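Beta-lactamase-related domain-containing protein (Bacteroides dorei DSM 17855, PDB 5TGF) is probably a serine hydrolase of the beta-lactamase and penicillin-binding-protein class, although its natural substrate is not known, and it can also bind calcium. Local coordinates at residues S18-M21 with Y25-G28; K35-L40 with I217-R222; G60-A65 with P294-R299; G250-K255 with S285-A290. All blocks are in the same frame, centred on the assembly; numbering follows the deposited sequence. Where two conformers were deposited one is given.

Contact 1: S18-M21 with Y25-G28; sequences SSWM and YYPG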
# COMPACT_ATOMS: atom_id res chain seq x y z
N SER A 18 9.73 19.16 -10.90
CA SER A 18 10.95 19.56 -11.62
C SER A 18 12.04 19.97 -10.64
O SER A 18 13.22 19.64 -10.85
CB SER A 18 10.65 20.69 -12.62
OG SER A 18 9.76 20.23 -13.61
N SER A 19 11.66 20.67 -9.58
CA SER A 19 12.63 21.07 -8.56
C SER A 19 13.25 19.86 -7.87
O SER A 19 14.43 19.90 -7.51
CB SER A 19 11.96 21.98 -7.51
OG SER A 19 11.23 21.20 -6.57
N TRP A 20 12.47 18.81 -7.61
CA TRP A 20 13.08 17.56 -7.10
C TRP A 20 14.10 16.97 -8.09
O TRP A 20 15.14 16.45 -7.69
CB TRP A 20 12.05 16.50 -6.78
CG TRP A 20 11.01 16.89 -5.75
CD1 TRP A 20 11.15 17.81 -4.74
CD2 TRP A 20 9.69 16.34 -5.64
NE1 TRP A 20 9.98 17.86 -4.00
CE2 TRP A 20 9.07 16.98 -4.55
CE3 TRP A 20 8.98 15.35 -6.33
CZ2 TRP A 20 7.78 16.64 -4.12
CZ3 TRP A 20 7.67 15.05 -5.94
CH2 TRP A 20 7.07 15.73 -4.88
N MSE A 21 13.83 17.08 -9.39
CA MSE A 21 14.75 16.54 -10.40
C MSE A 21 15.99 17.44 -10.48
O MSE A 21 17.11 16.95 -10.54
CB MSE A 21 14.08 16.45 -11.77
CG MSE A 21 12.74 15.68 -11.75
SE MSE A 21 13.09 13.77 -11.41
CE MSE A 21 11.28 13.32 -10.81
N TYR A 25 17.34 14.77 -6.20
CA TYR A 25 16.69 13.83 -5.29
C TYR A 25 16.28 12.54 -6.01
O TYR A 25 16.31 11.47 -5.40
CB TYR A 25 15.45 14.43 -4.67
CG TYR A 25 15.60 15.72 -3.89
CD1 TYR A 25 16.75 16.05 -3.22
CD2 TYR A 25 14.50 16.56 -3.75
CE1 TYR A 25 16.82 17.21 -2.45
CE2 TYR A 25 14.58 17.73 -3.04
CZ TYR A 25 15.73 18.02 -2.36
OH TYR A 25 15.76 19.20 -1.65
N TYR A 26 15.76 12.66 -7.23
CA TYR A 26 15.48 11.52 -8.11
C TYR A 26 16.20 11.64 -9.47
O TYR A 26 16.39 12.76 -9.95
CB TYR A 26 13.98 11.46 -8.41
CG TYR A 26 13.10 11.43 -7.19
CD1 TYR A 26 12.99 10.28 -6.43
CD2 TYR A 26 12.32 12.52 -6.84
CE1 TYR A 26 12.13 10.21 -5.33
CE2 TYR A 26 11.48 12.48 -5.74
CZ TYR A 26 11.41 11.34 -4.97
OH TYR A 26 10.53 11.31 -3.89
N PRO A 27 16.55 10.50 -10.11
CA PRO A 27 17.11 10.56 -11.47
C PRO A 27 16.03 10.72 -12.54
O PRO A 27 16.32 11.10 -13.67
CB PRO A 27 17.83 9.21 -11.60
CG PRO A 27 17.11 8.29 -10.67
CD PRO A 27 16.57 9.14 -9.56
N GLY A 28 14.79 10.43 -12.17
CA GLY A 28 13.68 10.42 -13.09
C GLY A 28 12.41 10.17 -12.29
O GLY A 28 12.48 9.87 -11.10
O HOH W 1 17.57 14.37 -11.67
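Trp20 lays its CD1 at the edge of the Tyr25 ring, in the plane of that ring and 3.7 Å from Tyr25 CD2, while its CE3 reaches the edge of the Tyr26 ring 3.9 Å from Tyr26 CE2. The five-membered ring of Trp20 and the Tyr25 ring meet obliquely, planes 42° apart, and their side chains cross at about a right angle; Trp20 and Tyr26 instead run side by side in the same direction. Phe320 joins the cluster, stacking on Tyr25 and meeting Trp20 edge-to-face, and Phe306 is a second edge-to-face partner of the indole. Selenomethionine Met21 starts out away from the loop, but its chain bends at chi2 (-69°) and brings SE back to 3.9 Å from Tyr26 CB. Its terminal CE then rests 3.7 Å from Gly28 C. Two polar links join the backbones. Tyr25 N gives a weak hydrogen bond to Trp20 O, bent to 134° at the hydrogen, and one water donates to both Met21 O and Tyr26 O, at 2.6 Å from Tyr26 O. The loop leaving helix 11-22 is thus held mainly by aromatic and selenium-carbon packing, with the bridging water serving one carbonyl of each segment beside a weak direct bond.

Contact 2: K35-L40 with I217-R222; sequences KNDSVL and IYHNGR
His219 (chi1 -67°) and Asp37 both hold CG beside the backbone N, and from these starts the imidazole and the carboxylate reach for each other from opposite directions. His219 NE2 donates to Asp37 OD1 over 2.8 Å, bent to 143° at the hydrogen. The carboxylate receives it on the syn side of OD1 but 30° out of its own plane, whereas the oxygen lies close to the imidazole plane. Asp37 OD2 stands 3.1 Å from His219 CE1, so the carboxylate spans that edge of the ring. Tyr218 CD2 sits over the centre of one imidazole face, 3.9 Å above it, which limits how the ring can turn. Beside this pair, a water accepts from Asn36 ND2 at 2.7 Å and lies 2.5 Å from Tyr218 OH, in the plane of the phenol ring; it bridges two groups too far apart to bond directly. Asn36 OD1 is held in turn by Lys35 NZ at 2.9 Å. The carboxylate would be expected to favour a protonated imidazole, though at this surface solvent probably weakens the effect. The partner of the 35-40 segment is a helix C-terminus closed by a Schellman motif with Asn220 as C-prime residue. Asn36 and Asp37 are the middle residues of a type I' turn between strands 28-35 and 38-46, a turn characteristic of two-residue beta hairpins.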
# COMPACT_ATOMS: atom_id res chain seq x y z
N LYS A 35 -9.13 12.79 -13.32
CA LYS A 35 -10.30 13.38 -12.63
C LYS A 35 -11.56 13.02 -13.38
O LYS A 35 -11.63 13.20 -14.60
CB LYS A 35 -10.20 14.89 -12.47
CG LYS A 35 -11.46 15.52 -11.85
CD LYS A 35 -11.29 17.02 -11.71
CE LYS A 35 -12.24 17.64 -10.68
NZ LYS A 35 -13.65 17.53 -11.09
N ASN A 36 -12.52 12.44 -12.66
CA ASN A 36 -13.77 12.00 -13.26
C ASN A 36 -13.50 11.22 -14.57
O ASN A 36 -14.12 11.47 -15.59
CB ASN A 36 -14.71 13.22 -13.48
CG ASN A 36 -15.09 13.92 -12.16
OD1 ASN A 36 -15.03 15.14 -12.06
ND2 ASN A 36 -15.45 13.14 -11.14
N ASP A 37 -12.49 10.34 -14.51
CA ASP A 37 -12.06 9.46 -15.62
C ASP A 37 -11.48 10.14 -16.88
O ASP A 37 -11.36 9.50 -17.91
CB ASP A 37 -13.20 8.52 -16.00
CG ASP A 37 -13.60 7.63 -14.85
OD1 ASP A 37 -12.69 7.00 -14.25
OD2 ASP A 37 -14.80 7.63 -14.48
N SER A 38 -11.04 11.39 -16.76
CA SER A 38 -10.23 12.02 -17.81
C SER A 38 -8.83 12.22 -17.27
O SER A 38 -8.66 12.80 -16.20
CB SER A 38 -10.80 13.39 -18.21
OG SER A 38 -12.18 13.32 -18.47
N VAL A 39 -7.83 11.93 -18.08
CA VAL A 39 -6.46 12.20 -17.70
C VAL A 39 -6.18 13.71 -17.75
O VAL A 39 -6.14 14.29 -18.82
CB VAL A 39 -5.48 11.44 -18.60
CG1 VAL A 39 -4.05 11.85 -18.30
CG2 VAL A 39 -5.65 9.94 -18.41
N LEU A 40 -5.96 14.34 -16.60
CA LEU A 40 -5.72 15.80 -16.55
C LEU A 40 -4.26 16.18 -16.72
O LEU A 40 -3.96 17.28 -17.14
CB LEU A 40 -6.21 16.39 -15.23
CG LEU A 40 -7.70 16.30 -14.92
CD1 LEU A 40 -8.01 17.31 -13.83
CD2 LEU A 40 -8.58 16.55 -16.15
N ILE A 217 -9.86 0.44 -8.21
CA ILE A 217 -10.26 0.77 -6.85
C ILE A 217 -11.24 1.94 -6.84
O ILE A 217 -12.20 1.95 -6.05
CB ILE A 217 -9.00 1.10 -5.98
CG1 ILE A 217 -8.14 -0.15 -5.80
CG2 ILE A 217 -9.38 1.60 -4.61
CD1 ILE A 217 -8.76 -1.26 -4.97
N TYR A 218 -10.95 2.95 -7.64
CA TYR A 218 -11.77 4.16 -7.74
C TYR A 218 -13.20 3.83 -8.17
O TYR A 218 -14.15 4.51 -7.76
CB TYR A 218 -11.15 5.17 -8.72
CG TYR A 218 -11.96 6.47 -8.77
CD1 TYR A 218 -11.79 7.44 -7.80
CD2 TYR A 218 -12.88 6.71 -9.80
CE1 TYR A 218 -12.54 8.61 -7.79
CE2 TYR A 218 -13.61 7.90 -9.83
CZ TYR A 218 -13.43 8.83 -8.80
OH TYR A 218 -14.10 10.03 -8.77
N HIS A 219 -13.36 2.82 -9.00
CA HIS A 219 -14.68 2.35 -9.40
C HIS A 219 -15.21 1.20 -8.52
O HIS A 219 -16.01 0.36 -8.98
CB HIS A 219 -14.65 1.97 -10.87
CG HIS A 219 -14.45 3.15 -11.78
ND1 HIS A 219 -15.42 4.11 -11.96
CD2 HIS A 219 -13.38 3.54 -12.51
CE1 HIS A 219 -14.96 5.04 -12.78
NE2 HIS A 219 -13.73 4.71 -13.13
N ASN A 220 -14.81 1.20 -7.24
CA ASN A 220 -15.39 0.29 -6.26
C ASN A 220 -15.24 -1.17 -6.71
O ASN A 220 -16.12 -2.00 -6.46
CB ASN A 220 -16.86 0.64 -6.01
CG ASN A 220 -17.29 0.37 -4.58
OD1 ASN A 220 -16.51 0.48 -3.64
ND2 ASN A 220 -18.56 0.06 -4.40
N GLY A 221 -14.13 -1.47 -7.38
CA GLY A 221 -13.78 -2.83 -7.74
C GLY A 221 -14.20 -3.30 -9.11
O GLY A 221 -13.89 -4.43 -9.49
N ARG A 222 -14.86 -2.43 -9.90
CA ARG A 222 -15.26 -2.82 -11.25
C ARG A 222 -14.20 -2.41 -12.24
O ARG A 222 -13.58 -1.35 -12.10
CB ARG A 222 -16.58 -2.13 -11.66
CG ARG A 222 -17.81 -2.62 -10.92
CD ARG A 222 -19.10 -2.35 -11.72
NE ARG A 222 -19.27 -3.27 -12.86
CZ ARG A 222 -19.85 -4.47 -12.81
NH1 ARG A 222 -19.92 -5.21 -13.91
NH2 ARG A 222 -20.38 -4.95 -11.68
O HOH W 2 -15.71 10.46 -10.67

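Contact 3: G60-A65 with P294-R299; sequences GKWVAA and PWINKR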
# COMPACT_ATOMS: atom_id res chain seq x y z
N GLY A 60 3.14 -1.12 -2.69
CA GLY A 60 2.55 -2.45 -2.88
C GLY A 60 1.62 -2.98 -1.81
O GLY A 60 0.90 -3.94 -2.08
N LYS A 61 1.58 -2.36 -0.61
CA LYS A 61 0.68 -2.85 0.44
C LYS A 61 -0.77 -2.78 -0.02
O LYS A 61 -1.55 -3.68 0.26
CB LYS A 61 0.88 -2.10 1.76
CG LYS A 61 2.12 -2.49 2.53
CD LYS A 61 2.21 -1.79 3.89
CE LYS A 61 3.39 -2.26 4.73
NZ LYS A 61 4.73 -1.85 4.25
N TRP A 62 -1.11 -1.72 -0.73
CA TRP A 62 -2.47 -1.51 -1.25
C TRP A 62 -2.83 -2.63 -2.22
O TRP A 62 -3.90 -3.21 -2.15
CB TRP A 62 -2.57 -0.16 -1.94
CG TRP A 62 -3.97 0.42 -2.07
CD1 TRP A 62 -5.19 -0.23 -1.88
CD2 TRP A 62 -4.28 1.76 -2.39
NE1 TRP A 62 -6.23 0.67 -2.04
CE2 TRP A 62 -5.70 1.89 -2.38
CE3 TRP A 62 -3.50 2.88 -2.68
CZ2 TRP A 62 -6.34 3.09 -2.65
CZ3 TRP A 62 -4.12 4.08 -2.90
CH2 TRP A 62 -5.55 4.18 -2.87
N VAL A 63 -1.93 -2.90 -3.15
CA VAL A 63 -2.10 -3.98 -4.14
C VAL A 63 -2.15 -5.35 -3.46
O VAL A 63 -2.98 -6.19 -3.80
CB VAL A 63 -1.01 -3.94 -5.22
CG1 VAL A 63 -1.22 -5.07 -6.24
CG2 VAL A 63 -0.97 -2.57 -5.89
N ALA A 64 -1.31 -5.58 -2.47
CA ALA A 64 -1.31 -6.88 -1.79
C ALA A 64 -2.59 -7.13 -1.00
O ALA A 64 -3.16 -8.24 -1.02
CB ALA A 64 -0.09 -6.99 -0.89
N ALA A 65 -3.10 -6.10 -0.34
CA ALA A 65 -4.41 -6.19 0.31
C ALA A 65 -5.52 -6.51 -0.71
O ALA A 65 -6.45 -7.28 -0.40
CB ALA A 65 -4.72 -4.89 1.03
N PRO A 294 0.80 6.77 -4.46
CA PRO A 294 -0.50 6.61 -5.03
C PRO A 294 -1.60 7.15 -4.11
O PRO A 294 -1.56 6.94 -2.90
CB PRO A 294 -0.60 5.10 -5.18
CG PRO A 294 0.15 4.56 -3.98
CD PRO A 294 1.16 5.62 -3.60
N TRP A 295 -2.62 7.79 -4.69
CA TRP A 295 -3.73 8.23 -3.87
C TRP A 295 -5.04 8.30 -4.61
O TRP A 295 -5.08 8.43 -5.85
CB TRP A 295 -3.42 9.57 -3.23
CG TRP A 295 -3.68 10.76 -4.10
CD1 TRP A 295 -4.72 11.65 -3.98
CD2 TRP A 295 -2.84 11.28 -5.14
NE1 TRP A 295 -4.63 12.62 -4.95
CE2 TRP A 295 -3.46 12.47 -5.63
CE3 TRP A 295 -1.62 10.88 -5.71
CZ2 TRP A 295 -2.92 13.22 -6.70
CZ3 TRP A 295 -1.08 11.62 -6.77
CH2 TRP A 295 -1.72 12.80 -7.23
N ILE A 296 -6.11 8.32 -3.82
CA ILE A 296 -7.44 8.64 -4.30
C ILE A 296 -7.99 9.74 -3.38
O ILE A 296 -7.88 9.64 -2.15
CB ILE A 296 -8.34 7.42 -4.24
CG1 ILE A 296 -7.91 6.38 -5.28
CG2 ILE A 296 -9.79 7.79 -4.42
CD1 ILE A 296 -8.70 5.09 -5.16
N ASN A 297 -8.59 10.77 -3.98
CA ASN A 297 -9.37 11.76 -3.24
C ASN A 297 -10.81 11.77 -3.78
O ASN A 297 -11.07 12.22 -4.92
CB ASN A 297 -8.74 13.15 -3.31
CG ASN A 297 -9.47 14.17 -2.41
OD1 ASN A 297 -10.68 14.37 -2.53
ND2 ASN A 297 -8.75 14.76 -1.48
N LYS A 298 -11.72 11.20 -3.00
CA LYS A 298 -13.09 11.03 -3.47
C LYS A 298 -13.84 12.36 -3.63
O LYS A 298 -14.74 12.44 -4.43
CB LYS A 298 -13.88 10.09 -2.57
CG LYS A 298 -13.30 8.68 -2.54
CD LYS A 298 -14.14 7.79 -1.66
CE LYS A 298 -13.34 6.58 -1.20
NZ LYS A 298 -14.23 5.53 -0.67
N ARG A 299 -13.50 13.36 -2.83
CA ARG A 299 -14.13 14.65 -2.94
C ARG A 299 -13.71 15.39 -4.20
O ARG A 299 -14.57 15.98 -4.85
CB ARG A 299 -13.80 15.49 -1.72
CG ARG A 299 -14.56 15.00 -0.50
CD ARG A 299 -14.71 16.12 0.51
NE ARG A 299 -15.36 15.63 1.72
CZ ARG A 299 -15.28 16.26 2.88
NH1 ARG A 299 -14.59 17.40 2.98
NH2 ARG A 299 -15.91 15.74 3.94
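Helix 60-74, whose first turn carries Lys61 of a probable SxxK motif, sends the next residue, Trp62, onto strand 293-297 of the central antiparallel sheet. The short helix and strand axes come no nearer than 10.5 Å and are inclined at 71°, so the indole spans the gap between them. Its CG is turned away from the backbone N (chi1 -158°), which carries the six-membered ring out toward the strand. The edge of that ring leads: Pro294 O and Trp295 CA lie at this edge, near the indole plane, 3.8 and 4.3 Å from Trp62 CZ3, plain packing against the strand backbone. Toward the CE3 end, Pro294 CG comes to 4.2 Å from Trp62 CE3. Toward the CZ2 end, Trp62 CZ2 meets Ile296 CD1 obliquely at 4.0 Å, and Trp62 CH2 is equally close to Ile296 CG1, the two side chains crossing at about a right angle. This layering of helices against an antiparallel sheet belongs to the serine beta-lactamase and penicillin-binding-protein fold. Pro294 and Ile296 direct their side chains toward the helix, whereas Trp295 between them points to the other face of the sheet, where helix 328-337 covers it. Phe213 of helix 207-218 meets the Trp62 indole edge-to-face, and Tyr210 and Leu214 of the same helix also touch it. One residue before Trp62, Lys61 NZ is hydrogen-bonded to Ser58 OG, Tyr147 OH and Gly200 O, a network consistent with the catalytic centre of this family.

Contact 4: G250-K255 with S285-A290; sequences GEYVEK and SSPGWA
Van der Waals packing carries the contact, with Tyr252 meeting the ring of Pro287 through one carbon. Pro287 CG lies 3.6 Å from Tyr252 CZ, the apolar pair, and 3.4 Å from the polar Tyr252 OH, and at 4.0 Å from both Tyr252 CE1 and Tyr252 CE2. These matched distances centre it on the hydroxyl end of the phenol, which it approaches obliquely. Tyr252 extends its ring toward the loop because CG is anti to the backbone N (chi1 167°), so the first residue of helix 252-257 reaches across a backbone separation of 9.6 Å from Tyr252 CA to Pro287 CA. Trp270 and Phe323 meet the phenol with inclined rings, and Tyr293 touches both Tyr252 and Pro287. The loop 286-292 joins two neighbouring antiparallel strands, 281-285 and 293-297, of the central sheet, and Pro287 passes near the residues of the probable SxxK motif; Ser286 OG is hydrogen-bonded to Ser58 O there. Polar ties to this contact run through a third residue. Tyr252 OH and Ser285 OG stand 4.4 Å apart, and both are hydrogen-bonded to Glu272 OE2, so one carboxylate oxygen satisfies two buried hydroxyls and fixes the far end of the phenol. At the helix start, Glu251 occupies the N-cap position, and Glu251 OE1 and Tyr252 N share a hydrogen-bonded glycerol, probably from the crystallisation liquor. A weak but nearly straight bond, 169° at the hydrogen, runs from Gly250 N to Glu254 OE1 over 3.2 Å.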
# COMPACT_ATOMS: atom_id res chain seq x y z
N GLY A 250 2.96 11.04 16.23
CA GLY A 250 3.99 11.09 15.18
C GLY A 250 3.97 9.95 14.15
O GLY A 250 4.96 9.72 13.49
N GLU A 251 2.85 9.24 13.99
CA GLU A 251 2.76 8.31 12.85
C GLU A 251 2.52 9.15 11.58
O GLU A 251 2.28 10.36 11.64
CB GLU A 251 1.64 7.29 13.07
CG GLU A 251 1.77 6.47 14.35
CD GLU A 251 2.90 5.44 14.34
OE1 GLU A 251 3.48 5.13 13.28
OE2 GLU A 251 3.25 4.97 15.44
N TYR A 252 2.60 8.48 10.44
CA TYR A 252 2.62 9.15 9.13
C TYR A 252 1.50 10.16 8.91
O TYR A 252 1.75 11.25 8.43
CB TYR A 252 2.66 8.12 8.01
CG TYR A 252 2.38 8.71 6.65
CD1 TYR A 252 3.38 9.30 5.87
CD2 TYR A 252 1.12 8.67 6.16
CE1 TYR A 252 3.06 9.83 4.63
CE2 TYR A 252 0.81 9.17 4.93
CZ TYR A 252 1.77 9.79 4.19
OH TYR A 252 1.33 10.38 3.01
N VAL A 253 0.26 9.81 9.24
CA VAL A 253 -0.85 10.73 8.94
C VAL A 253 -0.71 12.06 9.74
O VAL A 253 -0.92 13.18 9.19
CB VAL A 253 -2.21 10.05 9.13
CG1 VAL A 253 -3.33 11.05 9.21
CG2 VAL A 253 -2.46 9.02 8.03
N GLU A 254 -0.36 11.95 11.02
CA GLU A 254 -0.17 13.14 11.87
C GLU A 254 1.06 13.95 11.44
O GLU A 254 0.97 15.15 11.23
CB GLU A 254 -0.05 12.78 13.38
CG GLU A 254 0.29 14.00 14.28
CD GLU A 254 0.75 13.62 15.71
OE1 GLU A 254 0.17 12.67 16.28
OE2 GLU A 254 1.73 14.21 16.28
N LYS A 255 2.14 13.24 11.15
CA LYS A 255 3.41 13.85 10.82
C LYS A 255 3.44 14.46 9.42
O LYS A 255 3.96 15.55 9.23
CB LYS A 255 4.54 12.82 10.95
CG LYS A 255 5.92 13.43 10.77
CD LYS A 255 7.00 12.56 11.36
CE LYS A 255 8.34 12.98 10.81
NZ LYS A 255 9.41 12.05 11.25
N SER A 285 -4.24 6.49 0.60
CA SER A 285 -2.95 6.37 -0.05
C SER A 285 -2.17 5.18 0.45
O SER A 285 -2.54 4.52 1.44
CB SER A 285 -2.14 7.62 0.23
OG SER A 285 -1.65 7.53 1.56
N SER A 286 -1.07 4.87 -0.26
CA SER A 286 -0.10 3.87 0.18
C SER A 286 1.35 4.31 -0.20
O SER A 286 1.97 3.74 -1.10
CB SER A 286 -0.44 2.51 -0.41
OG SER A 286 0.21 1.44 0.30
N PRO A 287 1.91 5.33 0.49
CA PRO A 287 3.22 5.83 0.11
C PRO A 287 4.32 4.83 0.41
O PRO A 287 4.22 4.10 1.37
CB PRO A 287 3.42 7.08 0.97
CG PRO A 287 2.09 7.35 1.58
CD PRO A 287 1.40 6.02 1.68
N GLY A 288 5.36 4.83 -0.41
CA GLY A 288 6.58 4.06 -0.11
C GLY A 288 7.69 4.99 0.34
O GLY A 288 7.67 6.16 -0.00
N TRP A 289 8.67 4.45 1.04
CA TRP A 289 9.72 5.27 1.64
C TRP A 289 10.52 6.04 0.58
O TRP A 289 11.10 7.09 0.90
CB TRP A 289 10.68 4.43 2.50
CG TRP A 289 11.51 3.42 1.71
CD1 TRP A 289 11.16 2.12 1.45
CD2 TRP A 289 12.82 3.59 1.14
NE1 TRP A 289 12.10 1.51 0.71
CE2 TRP A 289 13.16 2.36 0.53
CE3 TRP A 289 13.71 4.65 1.05
CZ2 TRP A 289 14.35 2.17 -0.17
CZ3 TRP A 289 14.93 4.45 0.37
CH2 TRP A 289 15.23 3.22 -0.23
N ALA A 290 10.64 5.48 -0.63
CA ALA A 290 11.51 6.01 -1.67
C ALA A 290 10.82 6.94 -2.66
O ALA A 290 11.45 7.37 -3.66
CB ALA A 290 12.20 4.86 -2.43

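Overall arrangement
Contacts 2, 3 and 4 form a connected series from the surface inward. Contacts 2 and 3, with centres about 12 Å apart, share one helix-sheet interface: Ile217 CG2 packs 3.6 Å from Ile296 CD1. Contact 4 is nested in the loop closed by contact 3, centres about 13 Å apart, and Pro294 O comes within 3.2 Å of Ser285 CB. Contact 3 holds Lys61 of the probable SxxK site, and the Pro287 side chain of contact 4 lies near that site without touching it. Contact 1 is more peripheral, about 23 Å from contact 3 centre to centre, yet it touches contact 4, where Tyr26 CE1 lies 3.4 Å from Ala290 O.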